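Local coordinates for protein MS5a (Brassica napus, PDB 6L77) that is of unknown function but is linked to meiosis, carries cystatin-like folds and appears to enhance papain activity, at residues A[64-76]-A[80-92]. Sequence-based numbering, arbitrary orientation.
Sequences SSFVVFETNVDQR and QIDFTCYISRPKG
R76 and D82 flank the turn between strands 65-75 and 82-88, which run antiparallel at 172°, axes 4.5 Å apart at closest. Backbone bonds pair E70 with R89 and D74 with T84 in both directions. Between these pairs the register slips by one in a beta bulge: I87 O accepts from N72 N, but N72 O accepts a hydrogen bond from Y86 N. I87 N is buried without a partner. R76 bends at chi3 (-70°), swinging its guanidinium across the neighbouring strand. R76 NE forms a salt bridge with D82 OD1 at 2.8 Å, from above the carboxylate plane. NH1 and NH2 both grip T84 OG1, at 3.1 and 2.9 Å, close to the guanidinium plane. T84 OG1 also bonds to F102 O. D74 OD2 lies 3.3 Å from Y86 CE2, and a water joins OD2 to Y86 OH, also hydrogen-bonded to F102 N. On the other face V73 CG1 meets F83 CB at 3.9 Å, and CG2 packs on C85. F69 lays one ring face over R89 N, and CE1 touches P90 CD. The pair forms a bulged beta hairpin within the antiparallel sheet, with F83 packed on helix 138-150, consistent with a cystatin-like fold.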
loop_
_atom_site.group_PDB
_atom_site.type_symbol
_atom_site.label_atom_id
_atom_site.label_comp_id
_atom_site.label_asym_id
_atom_site.label_seq_id
_atom_site.Cartn_x
_atom_site.Cartn_y
_atom_site.Cartn_z
ATOM N N SER A 64 20.973 -3.980 -15.258
ATOM C CA SER A 64 20.845 -5.430 -15.447
ATOM C C SER A 64 21.455 -6.188 -14.277
ATOM O O SER A 64 22.151 -7.199 -14.450
ATOM C CB SER A 64 21.476 -5.884 -16.766
ATOM O OG SER A 64 20.984 -5.091 -17.831
ATOM N N SER A 65 21.210 -5.693 -13.067
ATOM C CA SER A 65 21.748 -6.341 -11.889
ATOM C C SER A 65 20.601 -6.807 -11.008
ATOM O O SER A 65 19.483 -6.288 -11.079
ATOM C CB SER A 65 22.708 -5.418 -11.116
ATOM O OG SER A 65 22.183 -4.122 -10.953
ATOM N N PHE A 66 20.877 -7.849 -10.241
ATOM C CA PHE A 66 19.932 -8.405 -9.287
ATOM C C PHE A 66 20.488 -8.131 -7.905
ATOM O O PHE A 66 21.638 -8.483 -7.616
ATOM C CB PHE A 66 19.707 -9.895 -9.544
ATOM C CG PHE A 66 18.931 -10.145 -10.790
ATOM C CD1 PHE A 66 19.557 -10.111 -12.026
ATOM C CD2 PHE A 66 17.564 -10.313 -10.743
ATOM C CE1 PHE A 66 18.830 -10.294 -13.192
ATOM C CE2 PHE A 66 16.830 -10.497 -11.903
ATOM C CZ PHE A 66 17.463 -10.490 -13.126
ATOM N N VAL A 67 19.684 -7.479 -7.073
ATOM C CA VAL A 67 20.121 -6.920 -5.799
ATOM C C VAL A 67 19.381 -7.638 -4.674
ATOM O O VAL A 67 18.144 -7.641 -4.644
ATOM C CB VAL A 67 19.849 -5.413 -5.763
ATOM C CG1 VAL A 67 20.294 -4.796 -4.428
ATOM C CG2 VAL A 67 20.524 -4.724 -6.975
ATOM N N VAL A 68 20.123 -8.238 -3.746
ATOM C CA VAL A 68 19.448 -8.834 -2.605
ATOM C C VAL A 68 19.048 -7.721 -1.646
ATOM O O VAL A 68 19.797 -6.767 -1.388
ATOM C CB VAL A 68 20.319 -9.929 -1.954
ATOM C CG1 VAL A 68 21.693 -9.398 -1.573
ATOM C CG2 VAL A 68 19.586 -10.565 -0.766
ATOM N N PHE A 69 17.841 -7.844 -1.125
ATOM C CA PHE A 69 17.103 -6.750 -0.521
ATOM C C PHE A 69 16.420 -7.291 0.729
ATOM O O PHE A 69 15.908 -8.413 0.704
ATOM C CB PHE A 69 16.081 -6.247 -1.550
ATOM C CG PHE A 69 15.435 -4.941 -1.216
ATOM C CD1 PHE A 69 16.001 -3.757 -1.646
ATOM C CD2 PHE A 69 14.231 -4.903 -0.528
ATOM C CE1 PHE A 69 15.403 -2.548 -1.374
ATOM C CE2 PHE A 69 13.613 -3.697 -0.240
ATOM C CZ PHE A 69 14.198 -2.512 -0.669
ATOM N N GLU A 70 16.423 -6.510 1.813
ATOM C CA GLU A 70 15.777 -6.898 3.066
ATOM C C GLU A 70 14.575 -5.993 3.327
ATOM O O GLU A 70 14.668 -4.773 3.157
ATOM C CB GLU A 70 16.780 -6.813 4.217
ATOM C CG GLU A 70 16.209 -7.048 5.589
ATOM C CD GLU A 70 17.292 -7.066 6.650
ATOM O OE1 GLU A 70 18.364 -6.471 6.412
ATOM O OE2 GLU A 70 17.079 -7.684 7.711
ATOM N N THR A 71 13.440 -6.590 3.698
ATOM C CA THR A 71 12.245 -5.843 4.103
ATOM C C THR A 71 11.779 -6.390 5.444
ATOM O O THR A 71 11.666 -7.608 5.599
ATOM C CB THR A 71 11.101 -5.980 3.068
ATOM O OG1 THR A 71 11.492 -5.407 1.807
ATOM C CG2 THR A 71 9.852 -5.256 3.544
ATOM N N ASN A 72 11.504 -5.505 6.408
ATOM C CA ASN A 72 10.947 -5.905 7.703
ATOM C C ASN A 72 9.602 -5.212 7.902
ATOM O O ASN A 72 9.509 -3.988 7.762
ATOM C CB ASN A 72 11.875 -5.540 8.865
ATOM C CG ASN A 72 13.121 -6.413 8.930
ATOM O OD1 ASN A 72 13.435 -7.167 8.001
ATOM N ND2 ASN A 72 13.847 -6.299 10.028
ATOM N N VAL A 73 8.572 -5.989 8.232
ATOM C CA VAL A 73 7.217 -5.477 8.438
ATOM C C VAL A 73 6.684 -6.049 9.740
ATOM O O VAL A 73 6.798 -7.258 9.974
ATOM C CB VAL A 73 6.267 -5.848 7.279
ATOM C CG1 VAL A 73 4.795 -5.608 7.684
ATOM C CG2 VAL A 73 6.601 -5.047 6.027
ATOM N N ASP A 74 6.117 -5.186 10.588
ATOM C CA ASP A 74 5.346 -5.623 11.751
ATOM C C ASP A 74 3.865 -5.535 11.413
ATOM O O ASP A 74 3.399 -4.503 10.927
ATOM C CB ASP A 74 5.647 -4.769 12.981
ATOM C CG ASP A 74 6.983 -5.114 13.621
ATOM O OD1 ASP A 74 7.637 -6.078 13.180
ATOM O OD2 ASP A 74 7.380 -4.409 14.566
ATOM N N GLN A 75 3.131 -6.609 11.681
ATOM C CA GLN A 75 1.742 -6.747 11.267
ATOM C C GLN A 75 0.862 -6.820 12.503
ATOM O O GLN A 75 1.166 -7.563 13.441
ATOM C CB GLN A 75 1.569 -8.002 10.402
ATOM C CG GLN A 75 0.135 -8.402 10.091
ATOM C CD GLN A 75 0.077 -9.617 9.161
ATOM O OE1 GLN A 75 -0.126 -9.481 7.955
ATOM N NE2 GLN A 75 0.265 -10.804 9.721
ATOM N N ARG A 76 -0.225 -6.046 12.510
ATOM C CA ARG A 76 -1.081 -5.964 13.684
ATOM C C ARG A 76 -2.495 -6.464 13.443
ATOM O O ARG A 76 -3.283 -6.503 14.391
ATOM C CB ARG A 76 -1.138 -4.524 14.214
ATOM C CG ARG A 76 0.180 -4.017 14.769
ATOM C CD ARG A 76 0.111 -2.521 15.074
ATOM N NE ARG A 76 0.041 -1.703 13.858
ATOM C CZ ARG A 76 1.104 -1.331 13.154
ATOM N NH1 ARG A 76 2.318 -1.713 13.535
ATOM N NH2 ARG A 76 0.958 -0.583 12.069
ATOM N N GLN A 80 -7.729 -6.669 8.143
ATOM C CA GLN A 80 -7.726 -5.351 7.530
ATOM C C GLN A 80 -6.277 -4.910 7.473
ATOM O O GLN A 80 -5.417 -5.484 8.147
ATOM C CB GLN A 80 -8.562 -4.345 8.332
ATOM C CG GLN A 80 -7.849 -3.871 9.579
ATOM C CD GLN A 80 -8.696 -2.983 10.450
ATOM O OE1 GLN A 80 -9.374 -3.457 11.359
ATOM N NE2 GLN A 80 -8.659 -1.682 10.188
ATOM N N ILE A 81 -6.010 -3.882 6.664
ATOM C CA ILE A 81 -4.652 -3.345 6.599
ATOM C C ILE A 81 -4.283 -2.726 7.945
ATOM O O ILE A 81 -4.981 -1.838 8.445
ATOM C CB ILE A 81 -4.524 -2.320 5.473
ATOM C CG1 ILE A 81 -4.652 -3.002 4.114
ATOM C CG2 ILE A 81 -3.183 -1.616 5.578
ATOM C CD1 ILE A 81 -4.449 -2.043 2.947
ATOM N N ASP A 82 -3.181 -3.192 8.540
ATOM C CA ASP A 82 -2.675 -2.591 9.780
ATOM C C ASP A 82 -1.238 -3.103 9.969
ATOM O O ASP A 82 -1.029 -4.148 10.582
ATOM C CB ASP A 82 -3.561 -2.944 10.962
ATOM C CG ASP A 82 -3.190 -2.186 12.216
ATOM O OD1 ASP A 82 -2.190 -1.430 12.191
ATOM O OD2 ASP A 82 -3.908 -2.340 13.227
ATOM N N PHE A 83 -0.265 -2.368 9.423
ATOM C CA PHE A 83 1.118 -2.836 9.521
ATOM C C PHE A 83 2.078 -1.672 9.323
ATOM O O PHE A 83 1.700 -0.619 8.816
ATOM C CB PHE A 83 1.406 -3.942 8.499
ATOM C CG PHE A 83 1.315 -3.490 7.052
ATOM C CD1 PHE A 83 2.381 -2.857 6.434
ATOM C CD2 PHE A 83 0.167 -3.730 6.315
ATOM C CE1 PHE A 83 2.293 -2.459 5.108
ATOM C CE2 PHE A 83 0.074 -3.335 4.993
ATOM C CZ PHE A 83 1.134 -2.699 4.394
ATOM N N THR A 84 3.339 -1.894 9.703
ATOM C CA THR A 84 4.398 -0.901 9.549
ATOM C C THR A 84 5.599 -1.539 8.866
ATOM O O THR A 84 6.067 -2.601 9.298
ATOM C CB THR A 84 4.831 -0.333 10.912
ATOM O OG1 THR A 84 3.710 0.279 11.559
ATOM C CG2 THR A 84 5.949 0.714 10.734
ATOM N N CYS A 85 6.105 -0.883 7.816
ATOM C CA CYS A 85 7.357 -1.281 7.164
ATOM C C CYS A 85 8.495 -0.446 7.743
ATOM O O CYS A 85 8.530 0.778 7.565
ATOM C CB CYS A 85 7.270 -1.112 5.646
ATOM S SG CYS A 85 8.818 -1.526 4.781
ATOM N N TYR A 86 9.430 -1.109 8.429
ATOM C CA TYR A 86 10.510 -0.446 9.158
ATOM C C TYR A 86 11.830 -0.420 8.405
ATOM O O TYR A 86 12.615 0.514 8.580
ATOM C CB TYR A 86 10.757 -1.144 10.505
ATOM C CG TYR A 86 9.660 -0.942 11.511
ATOM C CD1 TYR A 86 9.601 0.219 12.279
ATOM C CD2 TYR A 86 8.686 -1.917 11.711
ATOM C CE1 TYR A 86 8.597 0.412 13.218
ATOM C CE2 TYR A 86 7.673 -1.730 12.645
ATOM C CZ TYR A 86 7.638 -0.563 13.398
ATOM O OH TYR A 86 6.633 -0.380 14.324
ATOM N N ILE A 87 12.101 -1.442 7.612
ATOM C CA ILE A 87 13.374 -1.616 6.918
ATOM C C ILE A 87 13.043 -1.995 5.495
ATOM O O ILE A 87 12.147 -2.812 5.269
ATOM C CB ILE A 87 14.233 -2.729 7.569
ATOM C CG1 ILE A 87 14.529 -2.411 9.038
ATOM C CG2 ILE A 87 15.507 -2.992 6.759
ATOM C CD1 ILE A 87 15.718 -1.509 9.253
ATOM N N SER A 88 13.773 -1.429 4.528
ATOM C CA SER A 88 13.568 -1.816 3.132
ATOM C C SER A 88 14.798 -1.295 2.380
ATOM O O SER A 88 14.851 -0.123 2.012
ATOM C CB SER A 88 12.279 -1.250 2.558
ATOM O OG SER A 88 12.307 0.178 2.546
ATOM N N ARG A 89 15.793 -2.158 2.206
ATOM C CA ARG A 89 17.072 -1.676 1.696
ATOM C C ARG A 89 17.873 -2.855 1.163
ATOM O O ARG A 89 17.629 -4.007 1.557
ATOM C CB ARG A 89 17.866 -0.967 2.799
ATOM C CG ARG A 89 18.177 -1.903 3.936
ATOM C CD ARG A 89 18.828 -1.221 5.110
ATOM N NE ARG A 89 19.071 -2.208 6.154
ATOM C CZ ARG A 89 19.333 -1.912 7.423
ATOM N NH1 ARG A 89 19.391 -0.643 7.815
ATOM N NH2 ARG A 89 19.528 -2.886 8.302
ATOM N N PRO A 90 18.856 -2.595 0.286
ATOM C CA PRO A 90 19.806 -3.647 -0.109
ATOM C C PRO A 90 20.507 -4.240 1.100
ATOM O O PRO A 90 20.902 -3.532 2.032
ATOM C CB PRO A 90 20.799 -2.912 -1.019
ATOM C CG PRO A 90 19.996 -1.746 -1.569
ATOM C CD PRO A 90 19.113 -1.326 -0.414
ATOM N N LYS A 91 20.673 -5.555 1.064
ATOM C CA LYS A 91 21.218 -6.317 2.177
ATOM C C LYS A 91 22.710 -6.511 1.962
ATOM O O LYS A 91 23.148 -6.822 0.849
ATOM C CB LYS A 91 20.516 -7.671 2.278
ATOM C CG LYS A 91 20.437 -8.240 3.664
ATOM C CD LYS A 91 19.776 -9.606 3.633
ATOM C CE LYS A 91 19.633 -10.180 5.042
ATOM N NZ LYS A 91 19.260 -11.628 4.997
ATOM N N GLY A 92 23.487 -6.309 3.022
ATOM C CA GLY A 92 24.931 -6.435 2.929
ATOM C C GLY A 92 25.677 -6.059 4.194
ATOM O O GLY A 92 25.842 -6.884 5.086
HETATM O O HOH W 1 22.572 -6.115 -1.606
HETATM O O HOH W 2 5.644 -2.608 15.454
#